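Local coordinates for putative uncharacterized protein (Staphylococcus aureus, PDB 3R2T), which is of unknown function but, as a staphylococcal superantigen-like protein of the toxin family, is probably secreted and acts outside the bacterial cell, at residues S71-S81 / Y111-A122; A204-K214 / E239-K249. One frame throughout, in Å; residues are numbered along the deposited sequence.

Contact 1: residues S71-S81 / Y111-A122; sequences SYELTNVSGQS and YKEKTHGLDVFA
Val-77 pushes one methyl into Leu-118 across an antiparallel strand pair. Its CG2 lies 3.4 Å from Leu-118 CB, tighter than usual carbon contact, and the two side chains cross at about a right angle. The same CG2 also meets Val-120 CG2 at 3.8 Å. With CG1 anti to the carbonyl carbon (chi1 -66°), the other methyl, CG2, falls between the backbone N and the carbonyl carbon and faces Leu-118. Further along this face Leu-74 CB rests on Val-120 CB, and Leu-74 CD1 reaches the small bump of Ala-122 CB at 4.4 Å. Phe-92, Phe-99 and Val-101 pack on these same side chains. On the other face the Phe-121 ring lies beside Glu-73, whose CG touches the ring edge at CD1 (3.9 Å). The carboxylate of Glu-73 turns to Lys-188 in a salt bridge. At the corner, Asn-76 N donates to Asp-119 OD1 at 3.2 Å, nearly in line with the C-O bond. Asp-119 OD2 pairs with Lys-177. Beyond the corner the Ser-78 hydroxyl meets the edge of the His-116 ring, OG to ND1 3.0 Å. A water bridges Asn-76 OD1, Ser-78 OG and Gly-117 N. Asn-76 and Val-77 both face Leu-118. This G1 beta bulge bends the strand pair, as befits the coiled strands of an OB-fold barrel.

Contact 2: residues A204-K214 / E239-K249; sequences ADKGRIVINMK and EQIKNIEVNLK
Lys-214 reaches along the end of the 3-10 segment at 239-240 to Glu-239. Its backbone N donates to Gln-240 O. From there CB lies 3.7 Å from Gln-240 OE1, and CG passes Gln-240 O at 3.5 Å. CD and then CE approach the preceding carbonyl, with CE 3.3 Å from Glu-239 O. The chain is extended beyond CG (chi2 -180°), which carries the ammonium past Gln-240 O to Glu-239. NZ bonds Glu-239 O and forms a salt bridge to Glu-239 OE2 at 3.0 Å, coming from above the carboxylate plane. Glu-239 OE1 accepts from Gln-240 NE2, so both carboxylate oxygens are engaged. Next to it Met-213 curls back, bringing SD to Ile-241 CG1 at 4.0 Å. Strands 207-213 and 241-248 then run antiparallel. Ile-209 and Ile-244 lie side by side, CG2 to CG2 4.0 Å, on the face packed against helix 182-197. The other face is mostly polar, with Val-210 among the polar residues. Asn-212 ND2 donates to Asn-243 OD1 at 2.9 Å; the bond lies in both amide planes, though these stand 76° apart. Classic bulges occur at both ends: Lys-242 and Asn-243 share Asn-212 O, and Asp-205 and Lys-206 share Lys-249 O. The chemistry is thus split between an apolar face turned to the helix and a mostly polar face, with an ion pair closing one end.

Overall arrangement
Contact 1 and contact 2 share no strand. They lie on opposite sides of the chain's centre, with centres about 27 Å apart and nearest atoms about 12 Å apart. Contact 1 belongs to the OB-fold range, contact 2 to the beta-grasp range. Both are partly buried. Each has one largely apolar face; the other is mixed in contact 1, where Phe-121 sits beside Glu-73, and mostly polar in contact 2. The apolar face of contact 1 meets other strands of its curled sheet; that of contact 2 meets a helix. Helix 182-197 links their surroundings: Lys-188 pairs with Glu-73, while Ile-189 packs on Ile-209 and Ile-244. Contact 1 turns a corner, whereas contact 2 pairs two inner strands of its sheet.

Contact 1: residues S71-S81 / Y111-A122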
loop_
_atom_site.group_PDB
_atom_site.type_symbol
_atom_site.label_atom_id
_atom_site.label_comp_id
_atom_site.label_asym_id
_atom_site.label_seq_id
_atom_site.Cartn_x
_atom_site.Cartn_y
_atom_site.Cartn_z
ATOM N N SER A 71 -6.038 8.361 15.042
ATOM C CA SER A 71 -5.704 6.978 15.365
ATOM C C SER A 71 -7.011 6.377 15.836
ATOM O O SER A 71 -7.943 7.114 16.145
ATOM C CB SER A 71 -4.628 6.861 16.451
ATOM O OG SER A 71 -5.058 7.418 17.676
ATOM N N TYR A 72 -7.085 5.052 15.907
ATOM C CA TYR A 72 -8.313 4.381 16.312
ATOM C C TYR A 72 -8.010 3.122 17.089
ATOM O O TYR A 72 -7.089 2.402 16.745
ATOM C CB TYR A 72 -9.108 3.974 15.066
ATOM C CG TYR A 72 -9.418 5.109 14.096
ATOM C CD1 TYR A 72 -10.662 5.724 14.075
ATOM C CD2 TYR A 72 -8.460 5.554 13.190
ATOM C CE1 TYR A 72 -10.942 6.772 13.164
ATOM C CE2 TYR A 72 -8.731 6.581 12.288
ATOM C CZ TYR A 72 -9.957 7.184 12.282
ATOM O OH TYR A 72 -10.187 8.199 11.381
ATOM N N GLU A 73 -8.799 2.850 18.119
ATOM C CA GLU A 73 -8.647 1.653 18.930
ATOM C C GLU A 73 -9.887 0.776 18.774
ATOM O O GLU A 73 -10.969 1.134 19.207
ATOM C CB GLU A 73 -8.453 2.009 20.398
ATOM C CG GLU A 73 -7.184 2.796 20.684
ATOM C CD GLU A 73 -7.092 3.233 22.124
ATOM O OE1 GLU A 73 -7.699 2.568 22.995
ATOM O OE2 GLU A 73 -6.414 4.249 22.386
ATOM N N LEU A 74 -9.698 -0.383 18.159
ATOM C CA LEU A 74 -10.768 -1.323 17.910
ATOM C C LEU A 74 -10.563 -2.497 18.857
ATOM O O LEU A 74 -9.425 -2.905 19.099
ATOM C CB LEU A 74 -10.696 -1.726 16.453
ATOM C CG LEU A 74 -10.610 -0.400 15.663
ATOM C CD1 LEU A 74 -10.071 -0.561 14.271
ATOM C CD2 LEU A 74 -11.952 0.331 15.698
ATOM N N THR A 75 -11.647 -3.034 19.405
ATOM C CA THR A 75 -11.520 -4.105 20.381
ATOM C C THR A 75 -12.428 -5.297 20.121
ATOM O O THR A 75 -13.514 -5.147 19.575
ATOM C CB THR A 75 -11.817 -3.561 21.799
ATOM O OG1 THR A 75 -11.017 -2.387 22.037
ATOM C CG2 THR A 75 -11.507 -4.603 22.866
ATOM N N ASN A 76 -11.951 -6.477 20.540
ATOM C CA ASN A 76 -12.663 -7.742 20.408
ATOM C C ASN A 76 -13.226 -7.924 19.010
ATOM O O ASN A 76 -14.416 -8.201 18.832
ATOM C CB ASN A 76 -13.773 -7.860 21.466
ATOM C CG ASN A 76 -14.371 -9.282 21.547
ATOM O OD1 ASN A 76 -13.733 -10.264 21.164
ATOM N ND2 ASN A 76 -15.589 -9.380 22.043
ATOM N N VAL A 77 -12.350 -7.757 18.023
ATOM C CA VAL A 77 -12.696 -7.897 16.616
ATOM C C VAL A 77 -12.427 -9.312 16.137
ATOM O O VAL A 77 -11.520 -9.997 16.632
ATOM C CB VAL A 77 -11.864 -6.936 15.705
ATOM C CG1 VAL A 77 -12.209 -5.504 15.985
ATOM C CG2 VAL A 77 -10.386 -7.175 15.891
ATOM N N SER A 78 -13.221 -9.731 15.160
ATOM C CA SER A 78 -13.112 -11.052 14.560
ATOM C C SER A 78 -12.694 -10.859 13.113
ATOM O O SER A 78 -13.222 -9.984 12.418
ATOM C CB SER A 78 -14.464 -11.785 14.581
ATOM O OG SER A 78 -15.000 -11.887 15.895
ATOM N N GLY A 79 -11.762 -11.673 12.643
ATOM C CA GLY A 79 -11.324 -11.543 11.261
ATOM C C GLY A 79 -10.583 -12.730 10.702
ATOM O O GLY A 79 -10.195 -13.660 11.427
ATOM N N GLN A 80 -10.397 -12.669 9.389
ATOM C CA GLN A 80 -9.696 -13.685 8.623
ATOM C C GLN A 80 -8.942 -12.965 7.518
ATOM O O GLN A 80 -9.488 -12.059 6.878
ATOM C CB GLN A 80 -10.691 -14.693 8.030
ATOM C CG GLN A 80 -10.064 -15.767 7.138
ATOM C CD GLN A 80 -11.070 -16.797 6.643
ATOM O OE1 GLN A 80 -12.197 -16.862 7.128
ATOM N NE2 GLN A 80 -10.658 -17.613 5.680
ATOM N N SER A 81 -7.689 -13.350 7.296
ATOM C CA SER A 81 -6.876 -12.707 6.265
ATOM C C SER A 81 -7.317 -13.116 4.858
ATOM O O SER A 81 -7.775 -14.232 4.635
ATOM C CB SER A 81 -5.394 -13.023 6.461
ATOM O OG SER A 81 -5.146 -14.414 6.371
ATOM N N TYR A 111 -3.453 -15.085 10.365
ATOM C CA TYR A 111 -4.906 -15.147 10.525
ATOM C C TYR A 111 -5.595 -15.723 9.293
ATOM O O TYR A 111 -6.546 -15.142 8.760
ATOM C CB TYR A 111 -5.442 -13.761 10.863
ATOM C CG TYR A 111 -4.701 -13.126 12.019
ATOM C CD1 TYR A 111 -4.724 -13.704 13.283
ATOM C CD2 TYR A 111 -4.003 -11.935 11.856
ATOM C CE1 TYR A 111 -4.049 -13.129 14.347
ATOM C CE2 TYR A 111 -3.333 -11.353 12.911
ATOM C CZ TYR A 111 -3.358 -11.956 14.153
ATOM O OH TYR A 111 -2.696 -11.378 15.201
ATOM N N LYS A 112 -5.104 -16.877 8.854
ATOM C CA LYS A 112 -5.622 -17.531 7.653
ATOM C C LYS A 112 -7.026 -18.070 7.919
ATOM O O LYS A 112 -7.874 -18.082 7.028
ATOM C CB LYS A 112 -4.667 -18.626 7.173
ATOM C CG LYS A 112 -3.289 -18.100 6.735
ATOM C CD LYS A 112 -3.393 -17.120 5.543
ATOM C CE LYS A 112 -2.028 -16.571 5.091
ATOM N NZ LYS A 112 -1.094 -17.603 4.592
ATOM N N GLU A 113 -7.254 -18.519 9.148
ATOM C CA GLU A 113 -8.567 -18.967 9.568
ATOM C C GLU A 113 -9.182 -17.852 10.430
ATOM O O GLU A 113 -8.458 -17.057 11.022
ATOM C CB GLU A 113 -8.499 -20.287 10.362
ATOM C CG GLU A 113 -8.191 -21.565 9.541
ATOM C CD GLU A 113 -6.785 -21.604 8.953
ATOM O OE1 GLU A 113 -5.907 -20.858 9.453
ATOM O OE2 GLU A 113 -6.559 -22.395 8.001
ATOM N N LYS A 114 -10.516 -17.812 10.477
ATOM C CA LYS A 114 -11.293 -16.832 11.259
ATOM C C LYS A 114 -10.775 -16.844 12.701
ATOM O O LYS A 114 -10.759 -17.882 13.353
ATOM C CB LYS A 114 -12.786 -17.197 11.207
ATOM C CG LYS A 114 -13.800 -16.123 11.642
ATOM C CD LYS A 114 -15.236 -16.665 11.414
ATOM C CE LYS A 114 -16.338 -15.594 11.437
ATOM N NZ LYS A 114 -16.505 -14.882 12.729
ATOM N N THR A 115 -10.353 -15.677 13.175
ATOM C CA THR A 115 -9.773 -15.512 14.504
ATOM C C THR A 115 -10.612 -14.537 15.304
ATOM O O THR A 115 -10.979 -13.479 14.791
ATOM C CB THR A 115 -8.327 -14.944 14.373
ATOM O OG1 THR A 115 -7.592 -15.730 13.424
ATOM C CG2 THR A 115 -7.595 -14.943 15.732
ATOM N N HIS A 116 -10.910 -14.892 16.554
ATOM C CA HIS A 116 -11.716 -14.037 17.448
ATOM C C HIS A 116 -10.864 -13.403 18.536
ATOM O O HIS A 116 -9.743 -13.817 18.778
ATOM C CB HIS A 116 -12.817 -14.834 18.158
ATOM C CG HIS A 116 -13.802 -15.484 17.244
ATOM N ND1 HIS A 116 -14.753 -14.769 16.547
ATOM C CD2 HIS A 116 -14.027 -16.786 16.961
ATOM C CE1 HIS A 116 -15.494 -15.601 15.841
ATOM N NE2 HIS A 116 -15.079 -16.833 16.079
ATOM N N GLY A 117 -11.423 -12.394 19.193
ATOM C CA GLY A 117 -10.765 -11.728 20.298
ATOM C C GLY A 117 -9.566 -10.875 19.971
ATOM O O GLY A 117 -8.612 -10.855 20.721
ATOM N N LEU A 118 -9.609 -10.143 18.874
ATOM C CA LEU A 118 -8.468 -9.312 18.527
ATOM C C LEU A 118 -8.670 -7.833 18.846
ATOM O O LEU A 118 -9.791 -7.356 18.884
ATOM C CB LEU A 118 -8.173 -9.433 17.046
ATOM C CG LEU A 118 -7.780 -10.772 16.456
ATOM C CD1 LEU A 118 -7.790 -10.667 14.922
ATOM C CD2 LEU A 118 -6.426 -11.200 16.988
ATOM N N ASP A 119 -7.566 -7.132 19.112
ATOM C CA ASP A 119 -7.570 -5.667 19.310
ATOM C C ASP A 119 -6.749 -5.133 18.152
ATOM O O ASP A 119 -5.846 -5.806 17.647
ATOM C CB ASP A 119 -6.969 -5.212 20.646
ATOM C CG ASP A 119 -7.895 -5.470 21.841
ATOM O OD1 ASP A 119 -9.044 -5.923 21.640
ATOM O OD2 ASP A 119 -7.477 -5.196 22.987
ATOM N N VAL A 120 -7.069 -3.930 17.712
ATOM C CA VAL A 120 -6.375 -3.360 16.592
ATOM C C VAL A 120 -6.182 -1.892 16.803
ATOM O O VAL A 120 -7.147 -1.172 17.099
ATOM C CB VAL A 120 -7.187 -3.549 15.288
ATOM C CG1 VAL A 120 -6.515 -2.842 14.115
ATOM C CG2 VAL A 120 -7.414 -5.044 14.985
ATOM N N PHE A 121 -4.924 -1.449 16.693
ATOM C CA PHE A 121 -4.611 -0.051 16.782
ATOM C C PHE A 121 -4.370 0.316 15.336
ATOM O O PHE A 121 -3.523 -0.266 14.696
ATOM C CB PHE A 121 -3.382 0.213 17.646
ATOM C CG PHE A 121 -3.074 1.678 17.794
ATOM C CD1 PHE A 121 -3.793 2.459 18.693
ATOM C CD2 PHE A 121 -2.089 2.278 17.026
ATOM C CE1 PHE A 121 -3.528 3.826 18.821
ATOM C CE2 PHE A 121 -1.823 3.632 17.146
ATOM C CZ PHE A 121 -2.548 4.410 18.036
ATOM N N ALA A 122 -5.135 1.263 14.820
ATOM C CA ALA A 122 -5.056 1.652 13.415
ATOM C C ALA A 122 -4.761 3.123 13.218
ATOM O O ALA A 122 -5.248 3.969 13.965
ATOM C CB ALA A 122 -6.382 1.294 12.709
HETATM O O HOH W 1 -14.067 -11.161 18.276
#

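Contact 2: residues A204-K214 / E239-K249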
loop_
_atom_site.group_PDB
_atom_site.type_symbol
_atom_site.label_atom_id
_atom_site.label_comp_id
_atom_site.label_asym_id
_atom_site.label_seq_id
_atom_site.Cartn_x
_atom_site.Cartn_y
_atom_site.Cartn_z
ATOM N N ALA A 204 12.386 20.106 18.700
ATOM C CA ALA A 204 12.973 18.783 18.829
ATOM C C ALA A 204 12.777 18.220 17.444
ATOM O O ALA A 204 11.716 18.400 16.852
ATOM C CB ALA A 204 12.240 17.954 19.866
ATOM N N ASP A 205 13.788 17.537 16.928
ATOM C CA ASP A 205 13.739 17.025 15.564
ATOM C C ASP A 205 14.254 15.584 15.446
ATOM O O ASP A 205 13.763 14.787 14.645
ATOM C CB ASP A 205 14.628 17.953 14.734
ATOM C CG ASP A 205 14.364 17.869 13.256
ATOM O OD1 ASP A 205 14.778 18.819 12.544
ATOM O OD2 ASP A 205 13.727 16.893 12.806
ATOM N N LYS A 206 15.266 15.269 16.235
ATOM C CA LYS A 206 15.888 13.977 16.210
ATOM C C LYS A 206 15.807 13.409 17.615
ATOM O O LYS A 206 15.385 14.094 18.538
ATOM C CB LYS A 206 17.351 14.133 15.786
ATOM C CG LYS A 206 17.533 14.793 14.417
ATOM C CD LYS A 206 18.988 14.930 13.995
ATOM C CE LYS A 206 19.061 15.502 12.575
ATOM N NZ LYS A 206 20.459 15.700 12.070
ATOM N N GLY A 207 16.217 12.164 17.772
ATOM C CA GLY A 207 16.184 11.516 19.067
ATOM C C GLY A 207 15.759 10.063 18.987
ATOM O O GLY A 207 15.797 9.438 17.924
ATOM N N ARG A 208 15.355 9.523 20.123
ATOM C CA ARG A 208 14.933 8.134 20.195
ATOM C C ARG A 208 14.027 7.852 21.370
ATOM O O ARG A 208 14.007 8.600 22.348
ATOM C CB ARG A 208 16.149 7.217 20.346
ATOM C CG ARG A 208 16.991 7.522 21.585
ATOM C CD ARG A 208 18.038 6.429 21.850
ATOM N NE ARG A 208 18.945 6.767 22.950
ATOM C CZ ARG A 208 19.807 5.918 23.519
ATOM N NH1 ARG A 208 19.868 4.638 23.135
ATOM N NH2 ARG A 208 20.599 6.344 24.501
ATOM N N ILE A 209 13.301 6.742 21.254
ATOM C CA ILE A 209 12.439 6.244 22.295
ATOM C C ILE A 209 13.036 4.898 22.624
ATOM O O ILE A 209 13.299 4.111 21.711
ATOM C CB ILE A 209 10.996 5.998 21.809
ATOM C CG1 ILE A 209 10.396 7.248 21.177
ATOM C CG2 ILE A 209 10.103 5.446 22.966
ATOM C CD1 ILE A 209 9.070 6.964 20.478
ATOM N N VAL A 210 13.253 4.634 23.911
ATOM C CA VAL A 210 13.797 3.356 24.352
ATOM C C VAL A 210 12.843 2.735 25.357
ATOM O O VAL A 210 12.548 3.334 26.398
ATOM C CB VAL A 210 15.165 3.515 25.035
ATOM C CG1 VAL A 210 15.659 2.167 25.602
ATOM C CG2 VAL A 210 16.167 4.071 24.076
ATOM N N ILE A 211 12.367 1.534 25.049
ATOM C CA ILE A 211 11.465 0.808 25.934
ATOM C C ILE A 211 12.318 -0.244 26.637
ATOM O O ILE A 211 12.868 -1.129 25.991
ATOM C CB ILE A 211 10.314 0.161 25.140
ATOM C CG1 ILE A 211 9.498 1.250 24.413
ATOM C CG2 ILE A 211 9.397 -0.667 26.059
ATOM C CD1 ILE A 211 8.540 0.718 23.345
ATOM N N ASN A 212 12.457 -0.131 27.951
ATOM C CA ASN A 212 13.256 -1.075 28.718
ATOM C C ASN A 212 12.363 -2.118 29.375
ATOM O O ASN A 212 11.378 -1.757 30.002
ATOM C CB ASN A 212 14.087 -0.320 29.770
ATOM C CG ASN A 212 15.205 0.495 29.150
ATOM O OD1 ASN A 212 16.045 -0.045 28.439
ATOM N ND2 ASN A 212 15.238 1.795 29.440
ATOM N N MET A 213 12.715 -3.396 29.212
ATOM C CA MET A 213 11.952 -4.526 29.756
ATOM C C MET A 213 12.585 -5.036 31.050
ATOM O O MET A 213 13.746 -4.786 31.307
ATOM C CB MET A 213 11.925 -5.657 28.734
ATOM C CG MET A 213 11.507 -5.225 27.310
ATOM S SD MET A 213 9.880 -4.457 27.260
ATOM C CE MET A 213 8.890 -5.873 27.800
ATOM N N LYS A 214 11.817 -5.749 31.863
ATOM C CA LYS A 214 12.327 -6.267 33.128
ATOM C C LYS A 214 13.461 -7.254 32.937
ATOM O O LYS A 214 14.318 -7.323 33.771
ATOM C CB LYS A 214 11.210 -6.856 34.002
ATOM C CG LYS A 214 10.230 -5.787 34.485
ATOM C CD LYS A 214 9.126 -6.352 35.350
ATOM C CE LYS A 214 8.139 -5.261 35.760
ATOM N NZ LYS A 214 6.933 -5.859 36.441
ATOM N N GLU A 239 3.116 -5.897 31.117
ATOM C CA GLU A 239 3.517 -6.147 32.496
ATOM C C GLU A 239 5.051 -6.204 32.613
ATOM O O GLU A 239 5.622 -5.886 33.654
ATOM C CB GLU A 239 2.869 -7.437 32.993
ATOM C CG GLU A 239 3.124 -7.771 34.459
ATOM C CD GLU A 239 4.439 -8.458 34.702
ATOM O OE1 GLU A 239 4.818 -9.317 33.868
ATOM O OE2 GLU A 239 5.074 -8.174 35.747
ATOM N N GLN A 240 5.713 -6.566 31.524
ATOM C CA GLN A 240 7.158 -6.698 31.537
ATOM C C GLN A 240 7.929 -5.440 31.178
ATOM O O GLN A 240 9.139 -5.484 31.127
ATOM C CB GLN A 240 7.572 -7.873 30.653
ATOM C CG GLN A 240 7.193 -9.254 31.274
ATOM C CD GLN A 240 8.016 -9.579 32.495
ATOM O OE1 GLN A 240 9.231 -9.520 32.448
ATOM N NE2 GLN A 240 7.360 -9.951 33.589
ATOM N N ILE A 241 7.243 -4.326 30.919
ATOM C CA ILE A 241 7.934 -3.068 30.604
ATOM C C ILE A 241 8.380 -2.442 31.914
ATOM O O ILE A 241 7.549 -2.180 32.773
ATOM C CB ILE A 241 7.018 -2.066 29.890
ATOM C CG1 ILE A 241 6.621 -2.593 28.509
ATOM C CG2 ILE A 241 7.693 -0.717 29.774
ATOM C CD1 ILE A 241 5.610 -1.700 27.786
ATOM N N LYS A 242 9.691 -2.233 32.078
ATOM C CA LYS A 242 10.228 -1.609 33.285
ATOM C C LYS A 242 10.082 -0.081 33.244
ATOM O O LYS A 242 9.706 0.541 34.222
ATOM C CB LYS A 242 11.702 -1.935 33.447
ATOM C CG LYS A 242 12.257 -1.539 34.836
ATOM C CD LYS A 242 13.706 -2.003 35.012
ATOM C CE LYS A 242 14.137 -1.967 36.496
ATOM N NZ LYS A 242 15.536 -2.486 36.693
ATOM N N ASN A 243 10.440 0.516 32.125
ATOM C CA ASN A 243 10.327 1.972 31.959
ATOM C C ASN A 243 10.479 2.335 30.499
ATOM O O ASN A 243 10.803 1.479 29.659
ATOM C CB ASN A 243 11.345 2.739 32.842
ATOM C CG ASN A 243 12.784 2.380 32.529
ATOM O OD1 ASN A 243 13.263 2.597 31.422
ATOM N ND2 ASN A 243 13.488 1.832 33.518
ATOM N N ILE A 244 10.228 3.593 30.188
ATOM C CA ILE A 244 10.352 4.080 28.825
ATOM C C ILE A 244 11.100 5.400 28.921
ATOM O O ILE A 244 10.766 6.243 29.759
ATOM C CB ILE A 244 8.979 4.297 28.207
ATOM C CG1 ILE A 244 8.153 2.986 28.282
ATOM C CG2 ILE A 244 9.103 4.812 26.759
ATOM C CD1 ILE A 244 6.700 3.144 27.951
ATOM N N GLU A 245 12.115 5.577 28.087
ATOM C CA GLU A 245 12.901 6.778 28.106
ATOM C C GLU A 245 13.003 7.399 26.713
ATOM O O GLU A 245 13.242 6.709 25.713
ATOM C CB GLU A 245 14.305 6.492 28.658
ATOM C CG GLU A 245 15.231 7.703 28.618
ATOM C CD GLU A 245 16.584 7.458 29.313
ATOM O OE1 GLU A 245 17.596 8.056 28.887
ATOM O OE2 GLU A 245 16.634 6.654 30.266
ATOM N N VAL A 246 12.793 8.698 26.655
ATOM C CA VAL A 246 12.910 9.431 25.414
ATOM C C VAL A 246 14.072 10.408 25.534
ATOM O O VAL A 246 14.197 11.089 26.560
ATOM C CB VAL A 246 11.611 10.224 25.133
ATOM C CG1 VAL A 246 11.782 11.147 23.944
ATOM C CG2 VAL A 246 10.443 9.276 24.934
ATOM N N ASN A 247 14.935 10.442 24.519
ATOM C CA ASN A 247 16.034 11.401 24.459
ATOM C C ASN A 247 15.832 12.290 23.231
ATOM O O ASN A 247 15.849 11.814 22.095
ATOM C CB ASN A 247 17.393 10.709 24.467
ATOM C CG ASN A 247 17.836 10.345 25.871
ATOM O OD1 ASN A 247 18.350 11.193 26.595
ATOM N ND2 ASN A 247 17.655 9.091 26.259
ATOM N N LEU A 248 15.601 13.573 23.475
ATOM C CA LEU A 248 15.383 14.536 22.407
ATOM C C LEU A 248 16.663 15.279 22.066
ATOM O O LEU A 248 17.483 15.560 22.951
ATOM C CB LEU A 248 14.331 15.561 22.832
ATOM C CG LEU A 248 12.955 15.024 23.214
ATOM C CD1 LEU A 248 12.070 16.165 23.720
ATOM C CD2 LEU A 248 12.307 14.311 22.033
ATOM N N LYS A 249 16.830 15.600 20.785
ATOM C CA LYS A 249 17.993 16.371 20.336
ATOM C C LYS A 249 17.701 17.203 19.076
ATOM O O LYS A 249 16.670 17.018 18.404
ATOM C CB LYS A 249 19.221 15.464 20.167
ATOM C CG LYS A 249 19.044 14.276 19.229
ATOM C CD LYS A 249 20.221 13.266 19.305
ATOM C CE LYS A 249 21.583 13.858 18.872
ATOM N NZ LYS A 249 22.183 14.833 19.834
ATOM O OXT LYS A 249 18.478 18.117 18.720
HETATM O O HOH W 2 16.986 3.806 28.742
#